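Local structure of phenazine biosynthesis protein PhzF family (Enterococcus faecalis, 1S7J) at residues K17-A22 and N43-A48; L59-P64 and H73-T78; Y6-F11 and G248-F253. The protein is probably an isomerase of the PhzF family, with the diaminopimelate epimerase type of fold; its own substrate is not established. All blocks are in the same frame, centred on the assembly; numbering follows the deposited sequence.

Contact 1: residues K17-A22 and N43-A48; sequences KGNPAA and NLSETA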
loop_
_atom_site.group_PDB
_atom_site.type_symbol
_atom_site.label_atom_id
_atom_site.label_comp_id
_atom_site.label_asym_id
_atom_site.label_seq_id
_atom_site.Cartn_x
_atom_site.Cartn_y
_atom_site.Cartn_z
ATOM N N LYS A 17 11.273 1.775 -8.253
ATOM C CA LYS A 17 10.103 0.907 -8.380
ATOM C C LYS A 17 9.350 0.871 -7.041
ATOM O O LYS A 17 9.676 1.629 -6.120
ATOM C CB LYS A 17 10.514 -0.504 -8.808
ATOM C CG LYS A 17 11.178 -0.561 -10.172
ATOM C CD LYS A 17 11.262 -1.984 -10.708
ATOM C CE LYS A 17 9.879 -2.559 -11.073
ATOM N NZ LYS A 17 9.036 -2.965 -9.897
ATOM N N GLY A 18 8.355 0.008 -6.934
ATOM C CA GLY A 18 7.596 -0.073 -5.696
ATOM C C GLY A 18 6.919 1.236 -5.307
ATOM O O GLY A 18 6.594 2.059 -6.163
ATOM N N ASN A 19 6.710 1.425 -4.014
ATOM C CA ASN A 19 6.061 2.630 -3.502
ATOM C C ASN A 19 6.965 3.225 -2.431
ATOM O O ASN A 19 7.243 2.589 -1.418
ATOM C CB ASN A 19 4.687 2.263 -2.907
ATOM C CG ASN A 19 3.787 3.490 -2.683
ATOM O OD1 ASN A 19 4.255 4.627 -2.631
ATOM N ND2 ASN A 19 2.503 3.231 -2.552
ATOM N N PRO A 20 7.435 4.465 -2.643
ATOM C CA PRO A 20 8.324 5.191 -1.729
ATOM C C PRO A 20 7.713 5.814 -0.500
ATOM O O PRO A 20 6.616 6.379 -0.539
ATOM C CB PRO A 20 8.909 6.261 -2.628
ATOM C CG PRO A 20 7.743 6.617 -3.482
ATOM C CD PRO A 20 7.198 5.256 -3.866
ATOM N N ALA A 21 8.494 5.801 0.588
ATOM C CA ALA A 21 8.096 6.387 1.860
ATOM C C ALA A 21 9.335 6.759 2.657
ATOM O O ALA A 21 10.392 6.146 2.496
ATOM C CB ALA A 21 7.230 5.400 2.662
ATOM N N ALA A 22 9.220 7.778 3.488
ATOM C CA ALA A 22 10.320 8.214 4.332
ATOM C C ALA A 22 10.001 7.745 5.733
ATOM O O ALA A 22 8.875 7.873 6.170
ATOM C CB ALA A 22 10.424 9.714 4.315
ATOM N N ASN A 43 7.960 16.071 0.691
ATOM C CA ASN A 43 6.882 15.877 -0.280
ATOM C C ASN A 43 6.690 14.447 -0.791
ATOM O O ASN A 43 6.262 14.240 -1.929
ATOM C CB ASN A 43 7.123 16.843 -1.463
ATOM C CG ASN A 43 5.834 17.285 -2.142
ATOM O OD1 ASN A 43 4.847 17.629 -1.474
ATOM N ND2 ASN A 43 5.866 17.352 -3.463
ATOM N N LEU A 44 7.008 13.466 0.027
ATOM C CA LEU A 44 6.841 12.074 -0.382
ATOM C C LEU A 44 5.430 11.601 -0.086
ATOM O O LEU A 44 4.682 12.274 0.621
ATOM C CB LEU A 44 7.877 11.181 0.310
ATOM C CG LEU A 44 9.325 11.374 -0.163
ATOM C CD1 LEU A 44 10.265 10.495 0.639
ATOM C CD2 LEU A 44 9.419 11.032 -1.641
ATOM N N SER A 45 5.059 10.460 -0.663
ATOM C CA SER A 45 3.720 9.873 -0.485
ATOM C C SER A 45 3.290 9.951 0.989
ATOM O O SER A 45 2.277 10.586 1.332
ATOM C CB SER A 45 3.733 8.408 -0.961
ATOM O OG SER A 45 2.434 7.923 -1.215
ATOM N N GLU A 46 4.086 9.340 1.852
ATOM C CA GLU A 46 3.845 9.327 3.287
ATOM C C GLU A 46 5.191 9.367 4.004
ATOM O O GLU A 46 6.203 8.898 3.461
ATOM C CB GLU A 46 3.119 8.014 3.711
ATOM C CG GLU A 46 1.579 8.007 3.621
ATOM C CD GLU A 46 1.034 7.698 2.216
ATOM O OE1 GLU A 46 -0.129 8.090 1.927
ATOM O OE2 GLU A 46 1.743 7.059 1.416
ATOM N N THR A 47 5.194 9.919 5.210
ATOM C CA THR A 47 6.380 9.989 6.055
ATOM C C THR A 47 5.980 9.358 7.393
ATOM O O THR A 47 5.133 9.883 8.100
ATOM C CB THR A 47 6.847 11.428 6.303
ATOM O OG1 THR A 47 7.229 12.024 5.067
ATOM C CG2 THR A 47 8.056 11.437 7.249
ATOM N N ALA A 48 6.580 8.226 7.714
ATOM C CA ALA A 48 6.281 7.515 8.952
ATOM C C ALA A 48 7.256 7.837 10.072
ATOM O O ALA A 48 8.452 7.836 9.872
ATOM C CB ALA A 48 6.263 6.015 8.689
HETATM O O HOH W 1 3.093 7.482 -3.893
#
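This is a parallel beta bridge in the buried part of the fold, between Ala22 of strand 19-25 and Thr47 of strand 47-53. Two backbone bonds frame it. Ala22 N donates to Glu46 O at 3.2 Å, nearly straight at 166°. Ala48 N donates to Ala22 O at 2.8 Å. Ala22 is gripped at both N and O, as expected of the central residue in a parallel ladder. Its methyl lies on the same face as the Thr47 side chain. Leu44 reaches back over that methyl, with its CD1 3.8 Å from Ala22 CB. Before the bridge the chains splay apart. There Ser45 CB sits 3.6 Å from Pro20 O, and a water joins Ser45 OG to Asn19 OD1, the latter bond weak. A chi1 of -161° swings the Ser45 hydroxyl away from its backbone N, and OG donates to Glu46 OE2 at 2.9 Å, from above the carboxylate plane. Glu46 is the predicted active-site residue, and His73 bonds the same OE2. Asn19 ND2 is held by Asp200. Helix 32-42 lies between the two strands in the chain, and its Ala39 touches Thr47. Strand 2-10 flanks strand 19-25, and helix 72-85 packs against Ala21 and Ala48.

Contact 2: residues L59-P64 and H73-T78; sequences LRWFTP and HATLAT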
loop_
_atom_site.group_PDB
_atom_site.type_symbol
_atom_site.label_atom_id
_atom_site.label_comp_id
_atom_site.label_asym_id
_atom_site.label_seq_id
_atom_site.Cartn_x
_atom_site.Cartn_y
_atom_site.Cartn_z
ATOM N N LEU A 59 3.538 3.852 15.934
ATOM C CA LEU A 59 3.597 4.367 14.568
ATOM C C LEU A 59 2.737 5.606 14.384
ATOM O O LEU A 59 1.714 5.775 15.047
ATOM C CB LEU A 59 3.159 3.303 13.566
ATOM C CG LEU A 59 4.209 2.818 12.564
ATOM C CD1 LEU A 59 3.550 1.866 11.595
ATOM C CD2 LEU A 59 4.855 3.987 11.814
ATOM N N ARG A 60 3.123 6.410 13.395
ATOM C CA ARG A 60 2.452 7.654 13.061
ATOM C C ARG A 60 2.748 7.936 11.575
ATOM O O ARG A 60 3.908 7.908 11.162
ATOM C CB ARG A 60 3.037 8.775 13.899
ATOM C CG ARG A 60 2.060 9.782 14.393
ATOM C CD ARG A 60 1.745 9.553 15.848
ATOM N NE ARG A 60 1.848 10.783 16.634
ATOM C CZ ARG A 60 1.034 11.835 16.504
ATOM N NH1 ARG A 60 1.203 12.908 17.267
ATOM N NH2 ARG A 60 0.063 11.817 15.612
ATOM N N TRP A 61 1.717 8.148 10.772
ATOM C CA TRP A 61 1.916 8.441 9.356
ATOM C C TRP A 61 1.401 9.818 9.045
ATOM O O TRP A 61 0.380 10.252 9.585
ATOM C CB TRP A 61 1.187 7.451 8.459
ATOM C CG TRP A 61 1.304 6.029 8.849
ATOM C CD1 TRP A 61 2.134 5.087 8.300
ATOM C CD2 TRP A 61 0.510 5.343 9.812
ATOM N NE1 TRP A 61 1.890 3.862 8.854
ATOM C CE2 TRP A 61 0.892 3.987 9.790
ATOM C CE3 TRP A 61 -0.509 5.744 10.699
ATOM C CZ2 TRP A 61 0.300 3.022 10.612
ATOM C CZ3 TRP A 61 -1.098 4.787 11.519
ATOM C CH2 TRP A 61 -0.693 3.441 11.467
ATOM N N PHE A 62 2.102 10.504 8.142
ATOM C CA PHE A 62 1.743 11.835 7.689
ATOM C C PHE A 62 1.958 11.963 6.201
ATOM O O PHE A 62 2.886 11.372 5.662
ATOM C CB PHE A 62 2.654 12.885 8.341
ATOM C CG PHE A 62 2.377 13.134 9.784
ATOM C CD1 PHE A 62 2.939 12.326 10.765
ATOM C CD2 PHE A 62 1.577 14.203 10.178
ATOM C CE1 PHE A 62 2.717 12.576 12.110
ATOM C CE2 PHE A 62 1.347 14.466 11.525
ATOM C CZ PHE A 62 1.919 13.648 12.494
ATOM N N THR A 63 1.054 12.632 5.519
ATOM C CA THR A 63 1.195 12.899 4.131
ATOM C C THR A 63 1.483 14.435 3.998
ATOM O O THR A 63 1.367 15.187 4.974
ATOM C CB THR A 63 -0.000 12.450 3.263
ATOM O OG1 THR A 63 -1.120 13.269 3.611
ATOM C CG2 THR A 63 -0.352 10.998 3.507
ATOM N N PRO A 64 1.752 14.883 2.812
ATOM C CA PRO A 64 1.904 16.310 2.711
ATOM C C PRO A 64 0.706 17.162 3.160
ATOM O O PRO A 64 0.830 18.351 3.400
ATOM C CB PRO A 64 2.351 16.541 1.317
ATOM C CG PRO A 64 3.161 15.278 1.030
ATOM C CD PRO A 64 2.287 14.219 1.627
ATOM N N HIS A 73 2.287 0.421 2.798
ATOM C CA HIS A 73 3.666 0.444 2.310
ATOM C C HIS A 73 4.606 1.166 3.266
ATOM O O HIS A 73 5.771 0.812 3.375
ATOM C CB HIS A 73 3.743 1.055 0.902
ATOM C CG HIS A 73 3.431 2.508 0.857
ATOM N ND1 HIS A 73 4.384 3.464 0.570
ATOM C CD2 HIS A 73 2.278 3.186 1.094
ATOM C CE1 HIS A 73 3.830 4.668 0.633
ATOM N NE2 HIS A 73 2.559 4.522 0.953
ATOM N N ALA A 74 4.082 2.167 3.962
ATOM C CA ALA A 74 4.859 2.943 4.918
ATOM C C ALA A 74 5.105 2.166 6.201
ATOM O O ALA A 74 6.009 2.503 6.979
ATOM C CB ALA A 74 4.151 4.255 5.231
ATOM N N THR A 75 4.252 1.191 6.469
ATOM C CA THR A 75 4.398 0.370 7.645
ATOM C C THR A 75 5.479 -0.653 7.330
ATOM O O THR A 75 6.358 -0.920 8.151
ATOM C CB THR A 75 3.055 -0.306 8.027
ATOM O OG1 THR A 75 2.180 0.678 8.571
ATOM C CG2 THR A 75 3.258 -1.379 9.077
ATOM N N LEU A 76 5.429 -1.194 6.124
ATOM C CA LEU A 76 6.402 -2.158 5.674
ATOM C C LEU A 76 7.767 -1.497 5.672
ATOM O O LEU A 76 8.764 -2.097 6.067
ATOM C CB LEU A 76 6.039 -2.636 4.263
ATOM C CG LEU A 76 6.872 -3.730 3.588
ATOM C CD1 LEU A 76 6.050 -4.394 2.524
ATOM C CD2 LEU A 76 8.170 -3.166 3.007
ATOM N N ALA A 77 7.798 -0.239 5.218
ATOM C CA ALA A 77 9.018 0.537 5.152
ATOM C C ALA A 77 9.605 0.733 6.523
ATOM O O ALA A 77 10.794 0.518 6.723
ATOM C CB ALA A 77 8.751 1.889 4.481
ATOM N N THR A 78 8.774 1.157 7.472
ATOM C CA THR A 78 9.217 1.374 8.850
ATOM C C THR A 78 9.745 0.093 9.449
ATOM O O THR A 78 10.653 0.115 10.273
ATOM C CB THR A 78 8.101 1.864 9.716
ATOM O OG1 THR A 78 7.612 3.100 9.215
ATOM C CG2 THR A 78 8.582 2.075 11.133
#
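Two torsions bring the indole of Trp61 and the hydroxyl of Thr75 together. Trp61 has CG anti to its carbonyl carbon (chi1 -44°), which brings the pyrrole edge of the ring to helix 73-78. On the helix, Thr75 holds OG1 anti to its carbonyl carbon and beside its backbone N. Trp61 NE1 donates to Thr75 OG1 at 3.2 Å. The oxygen lies close to the ring plane, but the bond is bent, with 144° at the hydrogen. Thr75 OG1 is also bonded to Cys71 O, one turn earlier in the chain. This second partner helps to fix the hydroxyl and satisfies it in a buried setting.

Next to the bond, the Ala74 methyl meets the same ring edge, 3.8 Å from Trp61 CD1. Leu59, two residues before Trp61, points to the same side of the strand. Its CB lies over one face of the indole, toward the rim. Its two methyls reach different turns of the helix: CD1 is 3.5 Å from Thr75 OG1, and CD2 is 3.9 Å from Thr78 OG1. Thr78 OG1 turns back to donate to Ala74 O at 2.8 Å, nearly in line with the carbonyl. Ala74 O also takes the backbone N-H of Thr78, so two bonds from one residue hold it.

Phe95 of strand 92-97 touches both Leu59 and Thr78, and Ser97 touches Trp61. The strand and helix directions are 130° apart, and their axes approach to 9.8 Å. The arrangement is a strand face packed on a buried helix, as in the diaminopimelate epimerase-like fold, where each half wraps its strands round a central helix. The Ala74 side chain is about 4 Å from that of Glu46, so this packing borders the predicted active site.

Contact 3: residues Y6-F11 and G248-F253; sequences YIVDAF and GTAKLF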
loop_
_atom_site.group_PDB
_atom_site.type_symbol
_atom_site.label_atom_id
_atom_site.label_comp_id
_atom_site.label_asym_id
_atom_site.label_seq_id
_atom_site.Cartn_x
_atom_site.Cartn_y
_atom_site.Cartn_z
ATOM N N TYR A 6 15.271 7.568 6.554
ATOM C CA TYR A 6 15.481 6.603 5.493
ATOM C C TYR A 6 14.397 6.776 4.462
ATOM O O TYR A 6 13.297 7.208 4.784
ATOM C CB TYR A 6 15.441 5.163 6.059
ATOM C CG TYR A 6 16.487 4.876 7.131
ATOM C CD1 TYR A 6 16.386 5.453 8.406
ATOM C CD2 TYR A 6 17.585 4.066 6.862
ATOM C CE1 TYR A 6 17.364 5.233 9.377
ATOM C CE2 TYR A 6 18.567 3.839 7.825
ATOM C CZ TYR A 6 18.454 4.424 9.075
ATOM O OH TYR A 6 19.438 4.215 10.002
ATOM N N ILE A 7 14.727 6.527 3.208
ATOM C CA ILE A 7 13.770 6.632 2.120
ATOM C C ILE A 7 13.788 5.277 1.502
ATOM O O ILE A 7 14.808 4.860 0.952
ATOM C CB ILE A 7 14.208 7.656 1.048
ATOM C CG1 ILE A 7 14.484 9.024 1.671
ATOM C CG2 ILE A 7 13.143 7.762 -0.017
ATOM C CD1 ILE A 7 13.294 9.653 2.321
ATOM N N VAL A 8 12.697 4.542 1.615
ATOM C CA VAL A 8 12.643 3.218 1.050
ATOM C C VAL A 8 11.503 3.009 0.093
ATOM O O VAL A 8 10.431 3.614 0.234
ATOM C CB VAL A 8 12.657 2.120 2.170
ATOM C CG1 VAL A 8 12.572 2.751 3.544
ATOM C CG2 VAL A 8 11.559 1.094 1.966
ATOM N N ASP A 9 11.765 2.236 -0.943
ATOM C CA ASP A 9 10.775 1.903 -1.936
ATOM C C ASP A 9 10.193 0.546 -1.510
ATOM O O ASP A 9 10.850 -0.494 -1.649
ATOM C CB ASP A 9 11.416 1.798 -3.324
ATOM C CG ASP A 9 12.039 3.117 -3.780
ATOM O OD1 ASP A 9 12.969 3.079 -4.614
ATOM O OD2 ASP A 9 11.606 4.187 -3.301
ATOM N N ALA A 10 9.015 0.584 -0.900
ATOM C CA ALA A 10 8.345 -0.623 -0.430
ATOM C C ALA A 10 7.775 -1.414 -1.599
ATOM O O ALA A 10 7.207 -0.847 -2.521
ATOM C CB ALA A 10 7.261 -0.261 0.553
ATOM N N PHE A 11 7.911 -2.730 -1.525
ATOM C CA PHE A 11 7.437 -3.652 -2.570
ATOM C C PHE A 11 8.263 -3.566 -3.822
ATOM O O PHE A 11 7.804 -3.928 -4.917
ATOM C CB PHE A 11 5.954 -3.412 -2.894
ATOM C CG PHE A 11 5.026 -3.714 -1.752
ATOM C CD1 PHE A 11 4.553 -2.695 -0.937
ATOM C CD2 PHE A 11 4.622 -5.033 -1.486
ATOM C CE1 PHE A 11 3.702 -2.972 0.122
ATOM C CE2 PHE A 11 3.773 -5.313 -0.430
ATOM C CZ PHE A 11 3.311 -4.289 0.373
ATOM N N GLY A 248 6.121 -8.391 0.828
ATOM C CA GLY A 248 6.878 -7.719 -0.218
ATOM C C GLY A 248 8.287 -7.340 0.166
ATOM O O GLY A 248 8.598 -7.215 1.354
ATOM N N THR A 249 9.158 -7.217 -0.836
ATOM C CA THR A 249 10.545 -6.819 -0.611
ATOM C C THR A 249 10.622 -5.292 -0.445
ATOM O O THR A 249 9.596 -4.620 -0.414
ATOM C CB THR A 249 11.483 -7.277 -1.779
ATOM O OG1 THR A 249 10.952 -6.845 -3.044
ATOM C CG2 THR A 249 11.611 -8.792 -1.785
ATOM N N ALA A 250 11.828 -4.771 -0.258
ATOM C CA ALA A 250 12.036 -3.333 -0.099
ATOM C C ALA A 250 13.456 -2.938 -0.488
ATOM O O ALA A 250 14.378 -3.767 -0.479
ATOM C CB ALA A 250 11.749 -2.910 1.305
ATOM N N LYS A 251 13.635 -1.660 -0.805
ATOM C CA LYS A 251 14.946 -1.128 -1.199
ATOM C C LYS A 251 15.197 0.248 -0.654
ATOM O O LYS A 251 14.359 1.142 -0.782
ATOM C CB LYS A 251 15.075 -1.100 -2.721
ATOM C CG LYS A 251 15.948 -2.217 -3.297
ATOM C CD LYS A 251 17.422 -2.020 -2.942
ATOM C CE LYS A 251 18.314 -3.085 -3.584
ATOM N NZ LYS A 251 18.262 -3.054 -5.073
ATOM N N LEU A 252 16.349 0.427 -0.023
ATOM C CA LEU A 252 16.736 1.713 0.535
ATOM C C LEU A 252 17.172 2.615 -0.621
ATOM O O LEU A 252 18.032 2.235 -1.425
ATOM C CB LEU A 252 17.908 1.552 1.497
ATOM C CG LEU A 252 17.961 2.381 2.783
ATOM C CD1 LEU A 252 19.345 2.966 2.962
ATOM C CD2 LEU A 252 16.940 3.461 2.779
ATOM N N PHE A 253 16.535 3.760 -0.746
ATOM C CA PHE A 253 16.895 4.708 -1.780
ATOM C C PHE A 253 17.943 5.646 -1.219
ATOM O O PHE A 253 18.944 5.915 -1.859
ATOM C CB PHE A 253 15.668 5.529 -2.244
ATOM C CG PHE A 253 16.027 6.689 -3.115
ATOM C CD1 PHE A 253 16.567 6.480 -4.394
ATOM C CD2 PHE A 253 15.901 7.999 -2.644
ATOM C CE1 PHE A 253 16.988 7.562 -5.187
ATOM C CE2 PHE A 253 16.316 9.092 -3.429
ATOM C CZ PHE A 253 16.863 8.869 -4.704
#
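Val8 and Leu252 face each other as a non-hydrogen-bonded pair in an antiparallel ladder. It joins the N-terminal strand 2-10 to the long strand 243-259 near the C-terminus. Ala10 and Ala250 form the next such pair, and Asp9 with Lys251, between them, is hydrogen-bonded. Asp9 N donates to Lys251 O at 2.8 Å, and Lys251 N returns a bond to Asp9 O.

The face carrying Val8, Ala10, Ala250 and Leu252 is uneven. The small Ala250 methyl leaves room diagonally for Val8, whose CG2 rests 4.1 Å from Ala250 CB. Leu252 is the larger bump. As modelled, its CD2 lies beside Tyr6, 4.0 Å from Tyr6 CB and near the plane of the ring at its edge, but its exact placement is doubtful. Helix 72-85 packs onto this face: Phe80 touches Ala250, His73 touches Ala10, and Tyr85 meets both Leu252 and Tyr6.

At the same end of the pairing, Ile7 and Phe253 run side by side and point the same way. Phe253 has CG anti to its backbone N (chi1 169°), which sets the ring beside Ile7 at an oblique angle, with CD2 3.8 Å from Ile7 CG2. Asp9 OD1 turns to Phe16 N, and Lys251 NZ reaches Glu13 O, so both polar ends bond to the loop that follows strand 2-10.

At Phe11 the chain leaves the strand with positive phi. Its ring comes obliquely against Gly248 and fills the place where a side chain would stand, with Phe11 CD2 3.7 Å from Gly248 CA, while Phe11 N still donates to Thr249 O at 2.8 Å.

The three contacts lie close together. The centres of contacts 1 and 2 are about 8 Å apart, those of 1 and 3 about 9 Å, and those of 2 and 3 about 12 Å. Neighbouring strands run in the order 243-259, 2-10, 19-25, 47-53 and 56-62, and helix 72-85 packs against them. Contact 1 precedes contact 2 along the chain, and both are nested in the long loop closed by contact 3. Thr47 N bonds Phe62 O, and Asn19 O takes Ala10 N. Leu76 CD1, on the helix, packs on Phe11 CZ and ties contact 2 to contact 3. The shared core borders the predicted active site.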